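Local coordinates for lipase (Photobacterium sp. M37, PDB 2ORY), which probably hydrolyses the ester bonds of triacylglycerols as a cold-adapted class 3 lipase of the alpha/beta hydrolase fold, at residues F12-Y17 and D330-A335; V54-A59 and A71-I76; R90-V95 and H173-A178; P205-T210 and S234-P239. All blocks are in the same frame, centred on the assembly; numbering follows the deposited sequence.

Interaction 1 of 4, residues F12-Y17 and D330-A335; sequences FSYMSY and DIFEDA
Tyr17 and Phe332 bring their rings together at a slant, the planes turned 43° from each other and the centroids 5.3 Å apart. The far end of the phenylalanine does the touching: Phe332 CZ comes within 3.5 Å of Tyr17 CD1, while CE2 rides over one face of the tyrosine ring. The first torsion of Phe332 sets CG opposite its own carbonyl carbon (chi1 -62°), and the end of the ring thereby reaches closer to 12-17 than the direction of its CB would suggest. Tyr14 meets the same phenylalanine at the rim, its CD2 lying near the Phe332 plane and 4.1 Å from CE1. Ile331 fills in beside the rings with two branches. Its CG2 presses on Tyr17 CB at 3.5 Å and on the carbonyl of Tyr14, with Tyr14 O 3.6 Å away; that oxygen already accepts a hydrogen bond from Tyr17 N. Its CD1 leans toward Tyr14 CB at 4.3 Å. The side-chain contacts are apolar, no hydrogen bond crosses between the segments, and both phenols spend their hydroxyls outside it, Tyr14 OH on Val313 O and Tyr17 OH on His173 ND1. Directly after Phe332 the chain leaves the helix through Glu333, which has positive phi. The contact thus joins the end of helix 5-15 and the residues after it to helix 328-332, near the end of the chain. Met15 turns away from it to pack on helix 30-43, whereas Ser16 faces strands 66-78 and 84-90 of the central sheet.

Interaction 2 of 4, residues V54-A59 and A71-I76; sequences VVWGPA and AMMYVI
Val75 O takes two backbone N-H groups from the neighbouring strand, Val55 N at 3.0 Å and, weakly, Trp56 N at 3.4 Å. This doubled grip is a classic beta bulge in the hairpin of strands 52-63 and 66-78, at the edge of the central sheet. The strand of 54-59 turns a corner at Trp56, whose carbonyl is still held firmly: Val75 N reaches Trp56 O at 2.8 Å, and Tyr74 CA offers a further CH contact to the same oxygen. The pairing slips by another residue past Gly57, which has positive phi, and Pro58, which follows a cis peptide bond. Regular antiparallel pairing resumes at Ala59 and Met73, with an almost perfectly straight bond (179°) from Ala59 N to Met73 O at 3.0 Å and its return from Met73 N to Ala59 O at 3.1 Å. The indole of Trp56 lies alongside the opposite strand because CG stands anti to the backbone N (chi1 -174°). Its edge meets Tyr74 CA in plane, CZ3 comes within 3.2 Å of Met73 O, and CH2 touches Met73 CE, the methionine chain crossing the ring at an angle; Trp56 CB rests on Val75 CG2. Helix 152-160 covers this face, with Phe155 against the indole, and Trp56 NE1 donates to Lys150 O. On the other face, toward helix 30-43, the bent chain of Met72 reaches one corner of the proline, with SD 3.7 Å from Pro58 CB.

Interaction 3 of 4, residues R90-V95 and H173-A178; sequences RGTNPV and HSKGGA
Gly91, just past the end of strand 84-90, lays its CA 4.1 Å from Lys175 CB in the first turn of helix 175-189. Its N donates to water 1 at 2.6 Å, and the same water donates to His173 O, linking the two backbones. At Thr92 the side chain lies beside that of Lys175, pointing the same way; water 2 joins their ends, 2.5 Å from Thr92 OG1 and 3.0 Å from Lys175 NZ, and both groups also bind Phe68 O. Thr92 O receives a bond from water 3 at 2.8 Å, which sits equally close to Ser174 OG. Pro94 then closes the contact, its CB 3.5 Å from Ser174 OG and at the edge of the His173 ring. Ser174 has the strained backbone (phi 65°, psi -131°) expected of a nucleophile elbow, in a Gly-X-Ser-X-Gly sequence, and its OG, anti to the backbone N, also bonds His312 NE2. No direct hydrogen bond joins the segments: the polar groups are bridged by water. Water 3 thus ties the hydroxyl of the probable nucleophile to a loop that in related lipases contributes to the oxyanion hole, so the polar link here is solvent and not a direct bond.

Interaction 4 of 4, residues P205-T210 and S234-P239; sequences PFAGPT and SLDIVP
The acid of a probable Ser-His-Asp triad, Asp236, heads an Asx turn that packs against the loop leaving strand 199-206, with its OD2 3.3 Å from Ala207 CB. The turn is closed by Val238 N, which donates to Asp236 OD1 at 3.2 Å and comes from well above the carboxylate plane, 64° out of it. Val238 supplies much of the apolar contact: with CG1 anti to the backbone N (chi1 174°), that methyl lies 3.2 Å from Ala207 O and 3.8 Å from Pro209 CD, the valine and proline side chains running side by side. Pro209 CB also leans on the carbonyl of Val238, 3.5 Å from its O. Next along, Pro239 turns its ring onto Ala207, CG 3.8 Å from Ala207 C, and points its CA-H at Gly208 O, 3.4 Å from CA. No conventional hydrogen bond crosses between the segments. Asp236 OD2 instead accepts from Tyr316 OH and pairs with His312 ND1, both on helix 304-319. With one oxygen bonded within the turn and the other by helix partners, the carboxylate is held at both ends, which should limit its rotation, consistent with orienting the histidine.

Interactions 2, 3 and 4 follow one another across the central sheet, and interaction 1 touches each of them. Interaction 2, at the hairpin edge, reaches interaction 3 through Met72 O and Arg90 N, 2.8 Å apart, and interaction 1 through Phe12 O and Tyr74 OH, also 2.8 Å apart. Interaction 1 meets the probable elbow through Tyr17, whose OH lies 3.3 Å from Ser174 CB. Interactions 3 and 4 have centres about 10 Å apart; Ser174 N and Phe206 O, 3.1 Å apart, probably hydrogen-bond, and the probable triad spans both, with His312 between Ser174 and Asp236. Interactions 2 and 4 stay about 11 Å apart at their nearest atoms. In sequence, interaction 1 encloses the rest.

Interaction 1 of 4, residues F12-Y17 and D330-A335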
loop_
_atom_site.group_PDB
_atom_site.type_symbol
_atom_site.label_atom_id
_atom_site.label_comp_id
_atom_site.label_asym_id
_atom_site.label_seq_id
_atom_site.Cartn_x
_atom_site.Cartn_y
_atom_site.Cartn_z
ATOM N N PHE A 12 6.851 8.516 2.841
ATOM C CA PHE A 12 5.494 8.994 2.614
ATOM C C PHE A 12 4.488 7.902 2.936
ATOM O O PHE A 12 3.408 8.177 3.450
ATOM C CB PHE A 12 5.307 9.427 1.162
ATOM C CG PHE A 12 5.937 10.749 0.839
ATOM C CD1 PHE A 12 6.947 10.840 -0.121
ATOM C CD2 PHE A 12 5.495 11.909 1.469
ATOM C CE1 PHE A 12 7.502 12.068 -0.451
ATOM C CE2 PHE A 12 6.044 13.140 1.149
ATOM C CZ PHE A 12 7.051 13.224 0.183
ATOM N N SER A 13 4.850 6.661 2.629
ATOM C CA SER A 13 3.964 5.545 2.898
ATOM C C SER A 13 3.762 5.407 4.396
ATOM O O SER A 13 2.651 5.130 4.852
ATOM C CB SER A 13 4.534 4.243 2.335
ATOM O OG SER A 13 4.393 4.188 0.925
ATOM N N TYR A 14 4.829 5.611 5.165
ATOM C CA TYR A 14 4.732 5.483 6.622
ATOM C C TYR A 14 4.104 6.673 7.327
ATOM O O TYR A 14 3.453 6.511 8.366
ATOM C CB TYR A 14 6.094 5.148 7.238
ATOM C CG TYR A 14 6.356 3.647 7.238
ATOM C CD1 TYR A 14 6.329 2.922 6.043
ATOM C CD2 TYR A 14 6.582 2.946 8.427
ATOM C CE1 TYR A 14 6.515 1.539 6.023
ATOM C CE2 TYR A 14 6.778 1.548 8.426
ATOM C CZ TYR A 14 6.739 0.851 7.214
ATOM O OH TYR A 14 6.913 -0.521 7.170
ATOM N N MET A 15 4.269 7.858 6.754
ATOM C CA MET A 15 3.670 9.060 7.323
ATOM C C MET A 15 2.147 8.923 7.213
ATOM O O MET A 15 1.405 9.556 7.959
ATOM C CB MET A 15 4.138 10.299 6.550
ATOM C CG MET A 15 3.723 11.630 7.187
ATOM S SD MET A 15 4.372 13.064 6.281
ATOM C CE MET A 15 3.199 13.202 4.979
ATOM N N SER A 16 1.699 8.091 6.271
ATOM C CA SER A 16 0.281 7.830 6.050
ATOM C C SER A 16 -0.374 7.214 7.275
ATOM O O SER A 16 -1.576 7.370 7.497
ATOM C CB SER A 16 0.105 6.849 4.896
ATOM O OG SER A 16 0.779 7.305 3.752
ATOM N N TYR A 17 0.424 6.505 8.056
ATOM C CA TYR A 17 -0.069 5.818 9.234
ATOM C C TYR A 17 -0.337 6.650 10.496
ATOM O O TYR A 17 -0.813 6.112 11.498
ATOM C CB TYR A 17 0.871 4.648 9.561
ATOM C CG TYR A 17 0.711 3.482 8.600
ATOM C CD1 TYR A 17 1.803 2.964 7.904
ATOM C CD2 TYR A 17 -0.545 2.908 8.375
ATOM C CE1 TYR A 17 1.654 1.907 7.007
ATOM C CE2 TYR A 17 -0.706 1.848 7.481
ATOM C CZ TYR A 17 0.398 1.355 6.803
ATOM O OH TYR A 17 0.240 0.304 5.931
ATOM N N ASP A 330 6.486 6.953 17.199
ATOM C CA ASP A 330 5.651 8.138 17.156
ATOM C C ASP A 330 4.454 7.936 16.242
ATOM O O ASP A 330 3.386 8.509 16.458
ATOM C CB ASP A 330 6.456 9.330 16.666
ATOM C CG ASP A 330 5.653 10.601 16.678
ATOM O OD1 ASP A 330 5.163 10.978 17.763
ATOM O OD2 ASP A 330 5.504 11.226 15.609
ATOM N N ILE A 331 4.628 7.123 15.208
ATOM C CA ILE A 331 3.536 6.876 14.278
ATOM C C ILE A 331 2.560 5.816 14.785
ATOM O O ILE A 331 1.354 6.027 14.787
ATOM C CB ILE A 331 4.068 6.410 12.917
ATOM C CG1 ILE A 331 5.069 7.425 12.371
ATOM C CG2 ILE A 331 2.912 6.247 11.940
ATOM C CD1 ILE A 331 5.807 6.931 11.134
ATOM N N PHE A 332 3.087 4.675 15.213
ATOM C CA PHE A 332 2.232 3.586 15.666
ATOM C C PHE A 332 1.940 3.583 17.149
ATOM O O PHE A 332 1.017 2.935 17.620
ATOM C CB PHE A 332 2.832 2.235 15.260
ATOM C CG PHE A 332 2.961 2.057 13.765
ATOM C CD1 PHE A 332 4.077 2.546 13.090
ATOM C CD2 PHE A 332 1.941 1.451 13.023
ATOM C CE1 PHE A 332 4.180 2.441 11.697
ATOM C CE2 PHE A 332 2.034 1.341 11.618
ATOM C CZ PHE A 332 3.151 1.834 10.961
ATOM N N GLU A 333 2.711 4.339 17.905
ATOM C CA GLU A 333 2.493 4.372 19.345
ATOM C C GLU A 333 2.456 2.951 19.882
ATOM O O GLU A 333 3.363 2.155 19.635
ATOM C CB GLU A 333 1.173 5.080 19.676
ATOM C CG GLU A 333 1.102 6.514 19.165
ATOM C CD GLU A 333 -0.249 7.151 19.432
ATOM O OE1 GLU A 333 -1.240 6.776 18.766
ATOM O OE2 GLU A 333 -0.328 8.023 20.322
ATOM N N ASP A 334 1.386 2.653 20.609
ATOM C CA ASP A 334 1.263 1.356 21.220
ATOM C C ASP A 334 0.892 0.280 20.263
ATOM O O ASP A 334 0.766 -0.882 20.668
ATOM C CB ASP A 334 0.289 1.381 22.390
ATOM C CG ASP A 334 0.838 2.175 23.599
ATOM O OD1 ASP A 334 1.333 3.331 23.399
ATOM O OD2 ASP A 334 0.776 1.655 24.745
ATOM N N ALA A 335 0.755 0.628 18.987
ATOM C CA ALA A 335 0.435 -0.392 18.007
ATOM C C ALA A 335 1.648 -1.284 17.871
ATOM O O ALA A 335 1.527 -2.456 17.515
ATOM C CB ALA A 335 0.061 0.242 16.647
#

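Interaction 2 of 4, residues V54-A59 and A71-I76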
loop_
_atom_site.group_PDB
_atom_site.type_symbol
_atom_site.label_atom_id
_atom_site.label_comp_id
_atom_site.label_asym_id
_atom_site.label_seq_id
_atom_site.Cartn_x
_atom_site.Cartn_y
_atom_site.Cartn_z
ATOM N N VAL A 54 1.037 19.501 1.450
ATOM C CA VAL A 54 -0.089 18.584 1.315
ATOM C C VAL A 54 -1.110 19.408 0.547
ATOM O O VAL A 54 -1.572 20.420 1.045
ATOM C CB VAL A 54 -0.659 18.186 2.697
ATOM C CG1 VAL A 54 -1.885 17.281 2.522
ATOM C CG2 VAL A 54 0.419 17.477 3.514
ATOM N N VAL A 55 -1.432 18.988 -0.673
ATOM C CA VAL A 55 -2.374 19.713 -1.517
ATOM C C VAL A 55 -3.729 19.017 -1.718
ATOM O O VAL A 55 -4.638 19.576 -2.331
ATOM C CB VAL A 55 -1.732 20.014 -2.888
ATOM C CG1 VAL A 55 -0.571 21.007 -2.701
ATOM C CG2 VAL A 55 -1.201 18.732 -3.517
ATOM N N TRP A 56 -3.867 17.791 -1.225
ATOM C CA TRP A 56 -5.154 17.106 -1.324
ATOM C C TRP A 56 -5.232 16.084 -0.214
ATOM O O TRP A 56 -4.352 15.234 -0.079
ATOM C CB TRP A 56 -5.331 16.393 -2.655
ATOM C CG TRP A 56 -6.721 15.826 -2.782
ATOM C CD1 TRP A 56 -7.797 16.434 -3.351
ATOM C CD2 TRP A 56 -7.167 14.521 -2.377
ATOM N NE1 TRP A 56 -8.880 15.593 -3.346
ATOM C CE2 TRP A 56 -8.524 14.413 -2.754
ATOM C CE3 TRP A 56 -6.550 13.436 -1.736
ATOM C CZ2 TRP A 56 -9.284 13.255 -2.516
ATOM C CZ3 TRP A 56 -7.310 12.275 -1.494
ATOM C CH2 TRP A 56 -8.662 12.200 -1.887
ATOM N N GLY A 57 -6.294 16.169 0.578
ATOM C CA GLY A 57 -6.448 15.255 1.692
ATOM C C GLY A 57 -5.705 15.801 2.898
ATOM O O GLY A 57 -5.273 16.956 2.890
ATOM N N PRO A 58 -5.543 14.993 3.957
ATOM C CA PRO A 58 -6.045 13.609 3.968
ATOM C C PRO A 58 -7.565 13.385 3.890
ATOM O O PRO A 58 -8.345 14.036 4.592
ATOM C CB PRO A 58 -5.440 13.030 5.251
ATOM C CG PRO A 58 -5.310 14.219 6.151
ATOM C CD PRO A 58 -4.845 15.321 5.214
ATOM N N ALA A 59 -7.967 12.485 2.995
ATOM C CA ALA A 59 -9.361 12.085 2.843
ATOM C C ALA A 59 -9.407 10.730 3.558
ATOM O O ALA A 59 -8.688 9.787 3.191
ATOM C CB ALA A 59 -9.716 11.910 1.382
ATOM N N ALA A 71 -9.383 3.422 5.515
ATOM C CA ALA A 71 -8.516 3.804 4.402
ATOM C C ALA A 71 -8.246 5.291 4.442
ATOM O O ALA A 71 -9.023 6.053 5.027
ATOM C CB ALA A 71 -9.158 3.434 3.095
ATOM N N MET A 72 -7.143 5.698 3.821
ATOM C CA MET A 72 -6.764 7.106 3.775
ATOM C C MET A 72 -5.883 7.389 2.567
ATOM O O MET A 72 -5.038 6.571 2.202
ATOM C CB MET A 72 -6.002 7.511 5.041
ATOM C CG MET A 72 -5.748 9.027 5.159
ATOM S SD MET A 72 -4.294 9.670 4.231
ATOM C CE MET A 72 -3.078 9.659 5.493
ATOM N N MET A 73 -6.092 8.546 1.943
ATOM C CA MET A 73 -5.282 8.935 0.799
ATOM C C MET A 73 -5.063 10.440 0.819
ATOM O O MET A 73 -5.956 11.200 1.222
ATOM C CB MET A 73 -5.960 8.515 -0.518
ATOM C CG MET A 73 -5.216 8.947 -1.797
ATOM S SD MET A 73 -5.885 8.135 -3.223
ATOM C CE MET A 73 -7.555 8.867 -3.269
ATOM N N TYR A 74 -3.857 10.854 0.441
ATOM C CA TYR A 74 -3.515 12.270 0.348
ATOM C C TYR A 74 -2.516 12.442 -0.797
ATOM O O TYR A 74 -1.969 11.455 -1.324
ATOM C CB TYR A 74 -2.939 12.813 1.676
ATOM C CG TYR A 74 -1.601 12.243 2.110
ATOM C CD1 TYR A 74 -0.433 12.973 1.959
ATOM C CD2 TYR A 74 -1.501 10.954 2.631
ATOM C CE1 TYR A 74 0.807 12.431 2.308
ATOM C CE2 TYR A 74 -0.266 10.398 2.978
ATOM C CZ TYR A 74 0.885 11.142 2.809
ATOM O OH TYR A 74 2.112 10.587 3.086
ATOM N N VAL A 75 -2.320 13.694 -1.204
ATOM C CA VAL A 75 -1.385 14.030 -2.272
ATOM C C VAL A 75 -0.407 15.118 -1.798
ATOM O O VAL A 75 -0.832 16.157 -1.295
ATOM C CB VAL A 75 -2.134 14.549 -3.520
ATOM C CG1 VAL A 75 -1.154 14.761 -4.657
ATOM C CG2 VAL A 75 -3.232 13.572 -3.926
ATOM N N ILE A 76 0.895 14.868 -1.944
ATOM C CA ILE A 76 1.928 15.838 -1.552
ATOM C C ILE A 76 2.508 16.399 -2.846
ATOM O O ILE A 76 2.764 15.652 -3.787
ATOM C CB ILE A 76 3.130 15.197 -0.791
ATOM C CG1 ILE A 76 2.640 14.234 0.285
ATOM C CG2 ILE A 76 3.997 16.272 -0.175
ATOM C CD1 ILE A 76 2.367 12.837 -0.273
#

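Interaction 3 of 4, residues R90-V95 and H173-A178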
loop_
_atom_site.group_PDB
_atom_site.type_symbol
_atom_site.label_atom_id
_atom_site.label_comp_id
_atom_site.label_asym_id
_atom_site.label_seq_id
_atom_site.Cartn_x
_atom_site.Cartn_y
_atom_site.Cartn_z
ATOM N N ARG A 90 -3.125 4.558 2.355
ATOM C CA ARG A 90 -3.064 3.762 3.579
ATOM C C ARG A 90 -4.347 2.949 3.676
ATOM O O ARG A 90 -5.394 3.388 3.194
ATOM C CB ARG A 90 -2.990 4.709 4.789
ATOM C CG ARG A 90 -2.950 4.046 6.147
ATOM C CD ARG A 90 -3.245 5.025 7.279
ATOM N NE ARG A 90 -4.678 5.173 7.493
ATOM C CZ ARG A 90 -5.219 5.974 8.400
ATOM N NH1 ARG A 90 -4.446 6.707 9.190
ATOM N NH2 ARG A 90 -6.534 6.058 8.508
ATOM N N GLY A 91 -4.247 1.771 4.288
ATOM C CA GLY A 91 -5.390 0.907 4.520
ATOM C C GLY A 91 -5.559 0.848 6.035
ATOM O O GLY A 91 -5.303 1.838 6.708
ATOM N N THR A 92 -5.948 -0.305 6.579
ATOM C CA THR A 92 -6.144 -0.486 8.023
ATOM C C THR A 92 -4.820 -0.681 8.759
ATOM O O THR A 92 -3.788 -0.907 8.133
ATOM C CB THR A 92 -6.980 -1.730 8.271
ATOM O OG1 THR A 92 -8.028 -1.758 7.312
ATOM C CG2 THR A 92 -7.598 -1.722 9.626
ATOM N N ASN A 93 -4.856 -0.583 10.085
ATOM C CA ASN A 93 -3.668 -0.788 10.903
ATOM C C ASN A 93 -3.093 -2.117 10.442
ATOM O O ASN A 93 -3.691 -3.179 10.659
ATOM C CB ASN A 93 -4.054 -0.880 12.367
ATOM C CG ASN A 93 -2.858 -0.982 13.273
ATOM O OD1 ASN A 93 -1.722 -1.153 12.817
ATOM N ND2 ASN A 93 -3.103 -0.881 14.578
ATOM N N PRO A 94 -1.898 -2.076 9.838
ATOM C CA PRO A 94 -1.214 -3.257 9.310
ATOM C C PRO A 94 -0.675 -4.346 10.237
ATOM O O PRO A 94 -0.356 -5.434 9.747
ATOM C CB PRO A 94 -0.106 -2.642 8.459
ATOM C CG PRO A 94 0.312 -1.458 9.301
ATOM C CD PRO A 94 -1.022 -0.884 9.778
ATOM N N VAL A 95 -0.581 -4.096 11.544
ATOM C CA VAL A 95 0.009 -5.107 12.435
ATOM C C VAL A 95 -0.813 -6.362 12.631
ATOM O O VAL A 95 -0.260 -7.443 12.814
ATOM C CB VAL A 95 0.339 -4.533 13.838
ATOM C CG1 VAL A 95 1.176 -3.260 13.698
ATOM C CG2 VAL A 95 -0.950 -4.248 14.619
ATOM N N HIS A 173 1.891 1.344 1.563
ATOM C CA HIS A 173 2.371 0.151 2.271
ATOM C C HIS A 173 1.218 -0.758 2.708
ATOM O O HIS A 173 0.133 -0.278 3.013
ATOM C CB HIS A 173 3.187 0.603 3.501
ATOM C CG HIS A 173 3.599 -0.508 4.417
ATOM N ND1 HIS A 173 2.824 -0.932 5.480
ATOM C CD2 HIS A 173 4.714 -1.280 4.437
ATOM C CE1 HIS A 173 3.441 -1.915 6.109
ATOM N NE2 HIS A 173 4.592 -2.148 5.494
ATOM N N SER A 174 1.460 -2.066 2.744
ATOM C CA SER A 174 0.449 -3.035 3.181
ATOM C C SER A 174 -0.726 -3.029 2.190
ATOM O O SER A 174 -0.517 -3.147 0.989
ATOM C CB SER A 174 -0.023 -2.670 4.604
ATOM O OG SER A 174 -0.796 -3.700 5.202
ATOM N N LYS A 175 -1.960 -2.926 2.679
ATOM C CA LYS A 175 -3.085 -2.847 1.755
ATOM C C LYS A 175 -2.806 -1.674 0.786
ATOM O O LYS A 175 -3.202 -1.700 -0.386
ATOM C CB LYS A 175 -4.382 -2.573 2.515
ATOM C CG LYS A 175 -5.103 -3.803 3.007
ATOM C CD LYS A 175 -6.450 -3.413 3.611
ATOM C CE LYS A 175 -7.326 -4.634 3.850
ATOM N NZ LYS A 175 -8.627 -4.286 4.490
ATOM N N GLY A 176 -2.114 -0.658 1.297
ATOM C CA GLY A 176 -1.774 0.510 0.501
ATOM C C GLY A 176 -0.831 0.187 -0.643
ATOM O O GLY A 176 -0.742 0.934 -1.629
ATOM N N GLY A 177 -0.124 -0.929 -0.520
ATOM C CA GLY A 177 0.781 -1.337 -1.582
ATOM C C GLY A 177 -0.028 -1.889 -2.744
ATOM O O GLY A 177 0.235 -1.610 -3.913
ATOM N N ALA A 178 -1.042 -2.680 -2.409
ATOM C CA ALA A 178 -1.906 -3.269 -3.414
ATOM C C ALA A 178 -2.798 -2.202 -4.063
ATOM O O ALA A 178 -3.012 -2.220 -5.279
ATOM C CB ALA A 178 -2.749 -4.337 -2.775
HETATM O O HOH W 1 -2.341 -0.001 4.581
HETATM O O HOH W 2 -8.616 -1.314 4.970
HETATM O O HOH W 3 -3.211 -2.372 5.807
#

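Interaction 4 of 4, residues P205-T210 and S234-P239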
loop_
_atom_site.group_PDB
_atom_site.type_symbol
_atom_site.label_atom_id
_atom_site.label_comp_id
_atom_site.label_asym_id
_atom_site.label_seq_id
_atom_site.Cartn_x
_atom_site.Cartn_y
_atom_site.Cartn_z
ATOM N N PRO A 205 5.023 0.500 -4.669
ATOM C CA PRO A 205 4.200 -0.137 -3.633
ATOM C C PRO A 205 4.999 -1.082 -2.751
ATOM O O PRO A 205 5.714 -1.941 -3.257
ATOM C CB PRO A 205 3.157 -0.884 -4.446
ATOM C CG PRO A 205 3.980 -1.363 -5.620
ATOM C CD PRO A 205 4.880 -0.195 -5.963
ATOM N N PHE A 206 4.862 -0.924 -1.436
ATOM C CA PHE A 206 5.564 -1.766 -0.471
ATOM C C PHE A 206 4.663 -2.813 0.171
ATOM O O PHE A 206 3.473 -2.578 0.379
ATOM C CB PHE A 206 6.140 -0.928 0.686
ATOM C CG PHE A 206 7.136 0.124 0.268
ATOM C CD1 PHE A 206 6.710 1.357 -0.232
ATOM C CD2 PHE A 206 8.502 -0.126 0.349
ATOM C CE1 PHE A 206 7.626 2.323 -0.650
ATOM C CE2 PHE A 206 9.430 0.837 -0.069
ATOM C CZ PHE A 206 8.987 2.060 -0.569
ATOM N N ALA A 207 5.242 -3.976 0.458
ATOM C CA ALA A 207 4.568 -5.028 1.206
ATOM C C ALA A 207 3.119 -5.338 0.855
ATOM O O ALA A 207 2.311 -5.655 1.738
ATOM C CB ALA A 207 4.655 -4.663 2.682
ATOM N N GLY A 208 2.784 -5.273 -0.419
ATOM C CA GLY A 208 1.408 -5.509 -0.790
ATOM C C GLY A 208 1.051 -6.905 -1.227
ATOM O O GLY A 208 1.881 -7.622 -1.811
ATOM N N PRO A 209 -0.176 -7.346 -0.912
ATOM C CA PRO A 209 -0.606 -8.684 -1.317
ATOM C C PRO A 209 -1.056 -8.546 -2.780
ATOM O O PRO A 209 -1.081 -7.434 -3.306
ATOM C CB PRO A 209 -1.769 -8.970 -0.384
ATOM C CG PRO A 209 -2.408 -7.597 -0.214
ATOM C CD PRO A 209 -1.186 -6.686 -0.061
ATOM N N THR A 210 -1.415 -9.657 -3.420
ATOM C CA THR A 210 -1.860 -9.657 -4.811
ATOM C C THR A 210 -3.228 -9.018 -4.978
ATOM O O THR A 210 -4.204 -9.451 -4.362
ATOM C CB THR A 210 -1.973 -11.098 -5.385
ATOM O OG1 THR A 210 -2.818 -11.881 -4.534
ATOM C CG2 THR A 210 -0.594 -11.778 -5.494
ATOM N N SER A 234 11.497 -10.468 2.073
ATOM C CA SER A 234 11.326 -11.913 1.895
ATOM C C SER A 234 10.656 -12.622 3.075
ATOM O O SER A 234 10.038 -13.680 2.902
ATOM C CB SER A 234 12.679 -12.588 1.617
ATOM O OG SER A 234 13.570 -12.457 2.723
ATOM N N LEU A 235 10.770 -12.062 4.273
ATOM C CA LEU A 235 10.162 -12.715 5.427
ATOM C C LEU A 235 8.825 -12.109 5.839
ATOM O O LEU A 235 8.245 -12.490 6.854
ATOM C CB LEU A 235 11.121 -12.716 6.614
ATOM C CG LEU A 235 12.471 -13.421 6.445
ATOM C CD1 LEU A 235 13.225 -13.316 7.776
ATOM C CD2 LEU A 235 12.293 -14.889 6.047
ATOM N N ASP A 236 8.342 -11.161 5.046
ATOM C CA ASP A 236 7.051 -10.545 5.320
ATOM C C ASP A 236 6.019 -11.465 4.674
ATOM O O ASP A 236 6.066 -11.700 3.466
ATOM C CB ASP A 236 6.992 -9.145 4.695
ATOM C CG ASP A 236 5.632 -8.475 4.861
ATOM O OD1 ASP A 236 4.780 -8.993 5.613
ATOM O OD2 ASP A 236 5.415 -7.414 4.238
ATOM N N ILE A 237 5.091 -11.991 5.468
ATOM C CA ILE A 237 4.072 -12.896 4.928
ATOM C C ILE A 237 3.014 -12.238 4.030
ATOM O O ILE A 237 2.490 -12.884 3.128
ATOM C CB ILE A 237 3.308 -13.675 6.048
ATOM C CG1 ILE A 237 2.577 -12.693 6.953
ATOM C CG2 ILE A 237 4.262 -14.546 6.867
ATOM C CD1 ILE A 237 1.785 -13.348 8.046
ATOM N N VAL A 238 2.709 -10.966 4.244
ATOM C CA VAL A 238 1.668 -10.290 3.456
ATOM C C VAL A 238 1.733 -10.442 1.940
ATOM O O VAL A 238 0.742 -10.808 1.307
ATOM C CB VAL A 238 1.617 -8.821 3.827
ATOM C CG1 VAL A 238 0.646 -8.059 2.916
ATOM C CG2 VAL A 238 1.195 -8.723 5.273
ATOM N N PRO A 239 2.895 -10.155 1.331
ATOM C CA PRO A 239 3.012 -10.298 -0.120
ATOM C C PRO A 239 2.795 -11.735 -0.566
ATOM O O PRO A 239 2.650 -11.982 -1.760
ATOM C CB PRO A 239 4.444 -9.855 -0.397
ATOM C CG PRO A 239 4.672 -8.845 0.635
ATOM C CD PRO A 239 4.097 -9.500 1.867
#